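Local coordinates for protein 1,3-alpha-isomaltosidase (Kribbella flavida DSM 17836, PDB 5X3I) that hydrolyses the alpha-1,3-glucosidic linkages of the cyclic tetrasaccharide cyclobis-(1-6)-alpha-nigerosyl to yield isomaltose inside the cell, at residues D355-R367 / W451-F463. The protein carries 1 engineered substitution. Residues are numbered along the deposited sequence; the frame is centred on the assembly and turned at random.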
loop_
_atom_site.group_PDB
_atom_site.type_symbol
_atom_site.label_atom_id
_atom_site.label_comp_id
_atom_site.label_asym_id
_atom_site.label_seq_id
_atom_site.Cartn_x
_atom_site.Cartn_y
_atom_site.Cartn_z
ATOM N N ASP A 355 -15.055 19.171 -24.515
ATOM C CA ASP A 355 -16.048 18.212 -24.030
ATOM C C ASP A 355 -15.482 17.202 -23.027
ATOM O O ASP A 355 -16.207 16.384 -22.497
ATOM C CB ASP A 355 -16.673 17.467 -25.206
ATOM C CG ASP A 355 -15.653 16.675 -26.009
ATOM O OD1 ASP A 355 -14.448 16.738 -25.714
ATOM O OD2 ASP A 355 -16.060 16.000 -26.962
ATOM N N GLY A 356 -14.181 17.249 -22.788
ATOM C CA GLY A 356 -13.551 16.292 -21.899
ATOM C C GLY A 356 -13.327 14.917 -22.512
ATOM O O GLY A 356 -13.125 13.943 -21.796
ATOM N N SER A 357 -13.375 14.833 -23.835
ATOM C CA SER A 357 -13.079 13.589 -24.529
ATOM C C SER A 357 -11.575 13.337 -24.527
ATOM O O SER A 357 -10.792 14.258 -24.392
ATOM C CB SER A 357 -13.605 13.624 -25.965
ATOM O OG SER A 357 -13.051 14.707 -26.685
ATOM N N ALA A 358 -11.190 12.080 -24.682
ATOM C CA ALA A 358 -9.793 11.691 -24.729
ATOM C C ALA A 358 -9.107 12.130 -26.030
ATOM O O ALA A 358 -9.762 12.306 -27.044
ATOM C CB ALA A 358 -9.677 10.192 -24.559
ATOM N N HIS A 359 -7.785 12.278 -25.987
ATOM C CA HIS A 359 -6.978 12.662 -27.162
ATOM C C HIS A 359 -6.436 11.468 -27.931
ATOM O O HIS A 359 -6.171 10.424 -27.346
ATOM C CB HIS A 359 -5.792 13.539 -26.760
ATOM C CG HIS A 359 -6.175 14.922 -26.351
ATOM N ND1 HIS A 359 -6.525 15.896 -27.259
ATOM C CD2 HIS A 359 -6.271 15.492 -25.130
ATOM C CE1 HIS A 359 -6.829 17.006 -26.614
ATOM N NE2 HIS A 359 -6.681 16.788 -25.321
ATOM N N ARG A 360 -6.320 11.600 -29.249
ATOM C CA ARG A 360 -5.532 10.632 -29.990
ATOM C C ARG A 360 -4.077 11.107 -30.057
ATOM O O ARG A 360 -3.788 12.259 -29.748
ATOM C CB ARG A 360 -6.106 10.447 -31.400
ATOM C CG ARG A 360 -7.621 10.646 -31.485
ATOM C CD ARG A 360 -8.122 10.634 -32.931
ATOM N NE ARG A 360 -8.214 9.281 -33.470
ATOM C CZ ARG A 360 -8.183 8.980 -34.763
ATOM N NH1 ARG A 360 -8.050 9.939 -35.676
ATOM N NH2 ARG A 360 -8.277 7.714 -35.142
ATOM N N ALA A 361 -3.191 10.264 -30.573
ATOM C CA ALA A 361 -1.758 10.560 -30.557
ATOM C C ALA A 361 -1.436 11.748 -31.460
ATOM O O ALA A 361 -0.604 12.590 -31.135
ATOM C CB ALA A 361 -0.958 9.352 -30.987
ATOM N N GLU A 362 -2.139 11.819 -32.582
ATOM C CA GLU A 362 -1.865 12.838 -33.577
ATOM C C GLU A 362 -2.341 14.233 -33.142
ATOM O O GLU A 362 -2.029 15.210 -33.803
ATOM C CB GLU A 362 -2.495 12.444 -34.918
ATOM C CG GLU A 362 -3.999 12.263 -34.876
ATOM C CD GLU A 362 -4.444 10.838 -34.553
ATOM O OE1 GLU A 362 -3.651 10.041 -33.984
ATOM O OE2 GLU A 362 -5.613 10.521 -34.871
ATOM N N ASP A 363 -3.082 14.326 -32.038
ATOM C CA ASP A 363 -3.451 15.628 -31.480
ATOM C C ASP A 363 -2.229 16.400 -30.989
ATOM O O ASP A 363 -2.271 17.615 -30.869
ATOM C CB ASP A 363 -4.421 15.499 -30.297
ATOM C CG ASP A 363 -5.737 14.832 -30.656
ATOM O OD1 ASP A 363 -6.072 14.685 -31.846
ATOM O OD2 ASP A 363 -6.456 14.474 -29.713
ATOM N N PHE A 364 -1.163 15.681 -30.662
ATOM C CA PHE A 364 -0.043 16.266 -29.934
ATOM C C PHE A 364 1.144 16.632 -30.830
ATOM O O PHE A 364 1.527 15.872 -31.711
ATOM C CB PHE A 364 0.430 15.304 -28.837
ATOM C CG PHE A 364 -0.616 14.994 -27.794
ATOM C CD1 PHE A 364 -1.015 15.963 -26.878
ATOM C CD2 PHE A 364 -1.196 13.734 -27.725
ATOM C CE1 PHE A 364 -1.974 15.681 -25.918
ATOM C CE2 PHE A 364 -2.159 13.441 -26.763
ATOM C CZ PHE A 364 -2.552 14.412 -25.858
ATOM N N SER A 365 1.715 17.802 -30.588
ATOM C CA SER A 365 3.020 18.151 -31.134
ATOM C C SER A 365 3.990 18.289 -29.984
ATOM O O SER A 365 3.603 18.702 -28.905
ATOM C CB SER A 365 2.979 19.454 -31.936
ATOM O OG SER A 365 1.931 19.429 -32.881
ATOM N N TYR A 366 5.250 17.963 -30.232
ATOM C CA TYR A 366 6.289 18.059 -29.224
ATOM C C TYR A 366 7.396 18.994 -29.723
ATOM O O TYR A 366 7.988 18.777 -30.772
ATOM C CB TYR A 366 6.812 16.655 -28.884
ATOM C CG TYR A 366 5.684 15.726 -28.477
ATOM C CD1 TYR A 366 5.250 15.664 -27.159
ATOM C CD2 TYR A 366 5.022 14.948 -29.419
ATOM C CE1 TYR A 366 4.196 14.839 -26.783
ATOM C CE2 TYR A 366 3.970 14.120 -29.053
ATOM C CZ TYR A 366 3.562 14.077 -27.729
ATOM O OH TYR A 366 2.521 13.270 -27.366
ATOM N N ARG A 367 7.649 20.050 -28.970
ATOM C CA ARG A 367 8.566 21.095 -29.401
ATOM C C ARG A 367 10.013 20.761 -29.086
ATOM O O ARG A 367 10.305 20.203 -28.027
ATOM C CB ARG A 367 8.176 22.421 -28.753
ATOM C CG ARG A 367 6.886 22.985 -29.315
ATOM C CD ARG A 367 7.011 23.129 -30.826
ATOM N NE ARG A 367 5.856 22.609 -31.554
ATOM C CZ ARG A 367 4.814 23.352 -31.906
ATOM N NH1 ARG A 367 4.788 24.638 -31.584
ATOM N NH2 ARG A 367 3.804 22.815 -32.578
ATOM N N TRP A 451 -13.680 5.332 -19.535
ATOM C CA TRP A 451 -13.509 6.764 -19.775
ATOM C C TRP A 451 -12.172 7.288 -19.263
ATOM O O TRP A 451 -11.466 7.995 -19.969
ATOM C CB TRP A 451 -14.653 7.551 -19.128
ATOM C CG TRP A 451 -14.657 9.007 -19.479
ATOM C CD1 TRP A 451 -15.161 9.573 -20.613
ATOM C CD2 TRP A 451 -14.143 10.081 -18.691
ATOM N NE1 TRP A 451 -14.990 10.929 -20.581
ATOM C CE2 TRP A 451 -14.365 11.268 -19.413
ATOM C CE3 TRP A 451 -13.514 10.155 -17.450
ATOM C CZ2 TRP A 451 -13.987 12.511 -18.931
ATOM C CZ3 TRP A 451 -13.139 11.396 -16.971
ATOM C CH2 TRP A 451 -13.379 12.555 -17.707
ATOM N N TRP A 452 -11.831 6.932 -18.032
ATOM C CA TRP A 452 -10.583 7.373 -17.415
ATOM C C TRP A 452 -9.342 6.853 -18.160
ATOM O O TRP A 452 -8.446 7.619 -18.494
ATOM C CB TRP A 452 -10.521 6.919 -15.954
ATOM C CG TRP A 452 -9.340 7.441 -15.188
ATOM C CD1 TRP A 452 -8.253 6.740 -14.787
ATOM C CD2 TRP A 452 -9.155 8.775 -14.710
ATOM N NE1 TRP A 452 -7.393 7.554 -14.089
ATOM C CE2 TRP A 452 -7.925 8.811 -14.036
ATOM C CE3 TRP A 452 -9.911 9.942 -14.789
ATOM C CZ2 TRP A 452 -7.431 9.974 -13.437
ATOM C CZ3 TRP A 452 -9.412 11.102 -14.206
ATOM C CH2 TRP A 452 -8.187 11.105 -13.537
ATOM N N THR A 453 -9.310 5.547 -18.394
ATOM C CA THR A 453 -8.162 4.921 -19.030
ATOM C C THR A 453 -8.061 5.307 -20.510
ATOM O O THR A 453 -6.965 5.301 -21.070
ATOM C CB THR A 453 -8.196 3.375 -18.897
ATOM O OG1 THR A 453 -9.406 2.856 -19.452
ATOM C CG2 THR A 453 -8.097 2.955 -17.419
ATOM N N GLU A 454 -9.185 5.662 -21.132
ATOM C CA GLU A 454 -9.174 6.028 -22.551
ATOM C C GLU A 454 -8.231 7.202 -22.802
ATOM O O GLU A 454 -7.637 7.303 -23.850
ATOM C CB GLU A 454 -10.579 6.373 -23.055
ATOM C CG GLU A 454 -10.669 6.577 -24.561
ATOM C CD GLU A 454 -10.430 5.305 -25.371
ATOM O OE1 GLU A 454 -10.392 4.195 -24.800
ATOM O OE2 GLU A 454 -10.289 5.422 -26.599
ATOM N N LYS A 455 -8.089 8.076 -21.814
ATOM C CA LYS A 455 -7.195 9.222 -21.937
ATOM C C LYS A 455 -5.730 8.790 -22.022
ATOM O O LYS A 455 -4.902 9.500 -22.594
ATOM C CB LYS A 455 -7.406 10.178 -20.755
ATOM C CG LYS A 455 -8.865 10.633 -20.611
ATOM C CD LYS A 455 -9.032 11.751 -19.601
ATOM C CE LYS A 455 -10.513 12.141 -19.462
ATOM N NZ LYS A 455 -11.125 12.498 -20.765
ATOM N N ARG A 456 -5.430 7.624 -21.454
ATOM C CA ARG A 456 -4.083 7.076 -21.463
ATOM C C ARG A 456 -3.817 6.102 -22.634
ATOM O O ARG A 456 -2.688 5.631 -22.805
ATOM C CB ARG A 456 -3.803 6.355 -20.143
ATOM C CG ARG A 456 -3.633 7.260 -18.914
ATOM C CD ARG A 456 -4.950 7.758 -18.322
ATOM N NE ARG A 456 -4.663 8.524 -17.115
ATOM C CZ ARG A 456 -5.486 9.382 -16.526
ATOM N NH1 ARG A 456 -6.711 9.604 -17.000
ATOM N NH2 ARG A 456 -5.068 10.020 -15.444
ATOM N N ARG A 457 -4.851 5.799 -23.413
ATOM C CA ARG A 457 -4.745 4.735 -24.411
ATOM C C ARG A 457 -3.617 4.980 -25.424
ATOM O O ARG A 457 -2.874 4.055 -25.752
ATOM C CB ARG A 457 -6.073 4.534 -25.152
ATOM C CG ARG A 457 -6.030 3.444 -26.225
ATOM C CD ARG A 457 -7.427 3.065 -26.729
ATOM N NE ARG A 457 -8.218 2.501 -25.647
ATOM C CZ ARG A 457 -8.106 1.250 -25.213
ATOM N NH1 ARG A 457 -7.254 0.410 -25.796
ATOM N NH2 ARG A 457 -8.853 0.834 -24.200
ATOM N N TYR A 458 -3.477 6.216 -25.895
ATOM C CA TYR A 458 -2.431 6.525 -26.874
ATOM C C TYR A 458 -1.023 6.290 -26.306
ATOM O O TYR A 458 -0.084 6.048 -27.057
ATOM C CB TYR A 458 -2.560 7.965 -27.378
ATOM C CG TYR A 458 -2.047 9.003 -26.408
ATOM C CD1 TYR A 458 -2.811 9.399 -25.321
ATOM C CD2 TYR A 458 -0.802 9.592 -26.583
ATOM C CE1 TYR A 458 -2.349 10.354 -24.431
ATOM C CE2 TYR A 458 -0.326 10.554 -25.695
ATOM C CZ TYR A 458 -1.109 10.925 -24.618
ATOM O OH TYR A 458 -0.656 11.860 -23.729
ATOM N N LEU A 459 -0.881 6.335 -24.983
ATOM C CA LEU A 459 0.419 6.089 -24.365
ATOM C C LEU A 459 0.848 4.645 -24.568
ATOM O O LEU A 459 2.027 4.380 -24.804
ATOM C CB LEU A 459 0.410 6.425 -22.871
ATOM C CG LEU A 459 0.095 7.865 -22.475
ATOM C CD1 LEU A 459 -0.296 7.926 -20.996
ATOM C CD2 LEU A 459 1.285 8.792 -22.753
ATOM N N VAL A 460 -0.102 3.717 -24.458
ATOM C CA VAL A 460 0.186 2.306 -24.722
ATOM C C VAL A 460 0.156 1.943 -26.220
ATOM O O VAL A 460 0.997 1.188 -26.688
ATOM C CB VAL A 460 -0.779 1.373 -23.963
ATOM C CG1 VAL A 460 -0.350 -0.055 -24.135
ATOM C CG2 VAL A 460 -0.778 1.696 -22.476
ATOM N N GLU A 461 -0.814 2.463 -26.963
ATOM C CA GLU A 461 -0.986 2.046 -28.355
ATOM C C GLU A 461 -0.023 2.751 -29.333
ATOM O O GLU A 461 0.530 2.113 -30.213
ATOM C CB GLU A 461 -2.444 2.231 -28.783
ATOM C CG GLU A 461 -3.364 1.281 -28.029
ATOM C CD GLU A 461 -4.781 1.230 -28.562
ATOM O OE1 GLU A 461 -5.121 1.983 -29.494
ATOM O OE2 GLU A 461 -5.572 0.437 -28.013
ATOM N N HIS A 462 0.182 4.050 -29.169
ATOM C CA HIS A 462 1.140 4.775 -29.997
ATOM C C HIS A 462 2.542 4.697 -29.401
ATOM O O HIS A 462 3.463 4.243 -30.064
ATOM C CB HIS A 462 0.730 6.232 -30.201
ATOM C CG HIS A 462 1.758 7.043 -30.934
ATOM N ND1 HIS A 462 2.023 6.878 -32.278
ATOM C CD2 HIS A 462 2.600 8.012 -30.501
ATOM C CE1 HIS A 462 2.981 7.713 -32.640
ATOM N NE2 HIS A 462 3.343 8.416 -31.582
ATOM N N PHE A 463 2.725 5.199 -28.179
ATOM C CA PHE A 463 4.060 5.231 -27.590
ATOM C C PHE A 463 4.577 3.874 -27.091
ATOM O O PHE A 463 5.741 3.766 -26.749
ATOM C CB PHE A 463 4.114 6.267 -26.458
ATOM C CG PHE A 463 4.031 7.678 -26.942
ATOM C CD1 PHE A 463 5.108 8.261 -27.593
ATOM C CD2 PHE A 463 2.872 8.417 -26.778
ATOM C CE1 PHE A 463 5.032 9.561 -28.068
ATOM C CE2 PHE A 463 2.787 9.710 -27.240
ATOM C CZ PHE A 463 3.871 10.290 -27.888
HETATM O O HOH W 1 -9.179 14.318 -21.978
HETATM O O HOH W 2 -5.937 8.066 -25.970
HETATM O O HOH W 3 -6.026 12.019 -23.609
HETATM O O HOH W 4 1.237 13.868 -24.824
#
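F364 lies over one face of the Y458 ring in an offset stack, with centroids 4.9 Å apart and planes at 30°. Its CE2 does the touching, 3.5 Å from Y458 CZ. L459 CG lies over the opposite face, toward the rim. Next to this pair, A361 CB sits over the face of the H462 imidazole, a CH-pi contact 4.0 Å from the ring centroid. Y366 OH meets the edge of F463, 3.3 Å from F463 CZ. At the other end, K455 NZ donates to G356 O at 2.7 Å, from above the carbonyl plane. The lysine chain is extended until its last torsion (chi4 -55°), which bends NZ to that oxygen. A358 CB packs on K455 CA at 3.7 Å.

Two waters join backbone groups: one H359 O, E454 O and Y458 N, the other H359 N and K455 O. A third links S357 O to the side-chain NZ of K455. A fourth water bridges the Y366 and Y458 hydroxyls over the face of F364, and Y458 OH also bonds T343 O. With an alanine in place of Y458, F364 would probably lose its stacking partner, and T343 O and the fourth water a hydrogen-bond mate.

Within the loop, D363 OD2 takes H359 ND1 (2.8 Å) and R360 N from opposite faces of its carboxylate plane. H359 NE2 bonds Q405. The contact lies away from the active-site residues. It lays a loop with a short 3-10 turn across two short helices that precede strand 467-470, within the TIM-barrel domain of family 31 glycoside hydrolases.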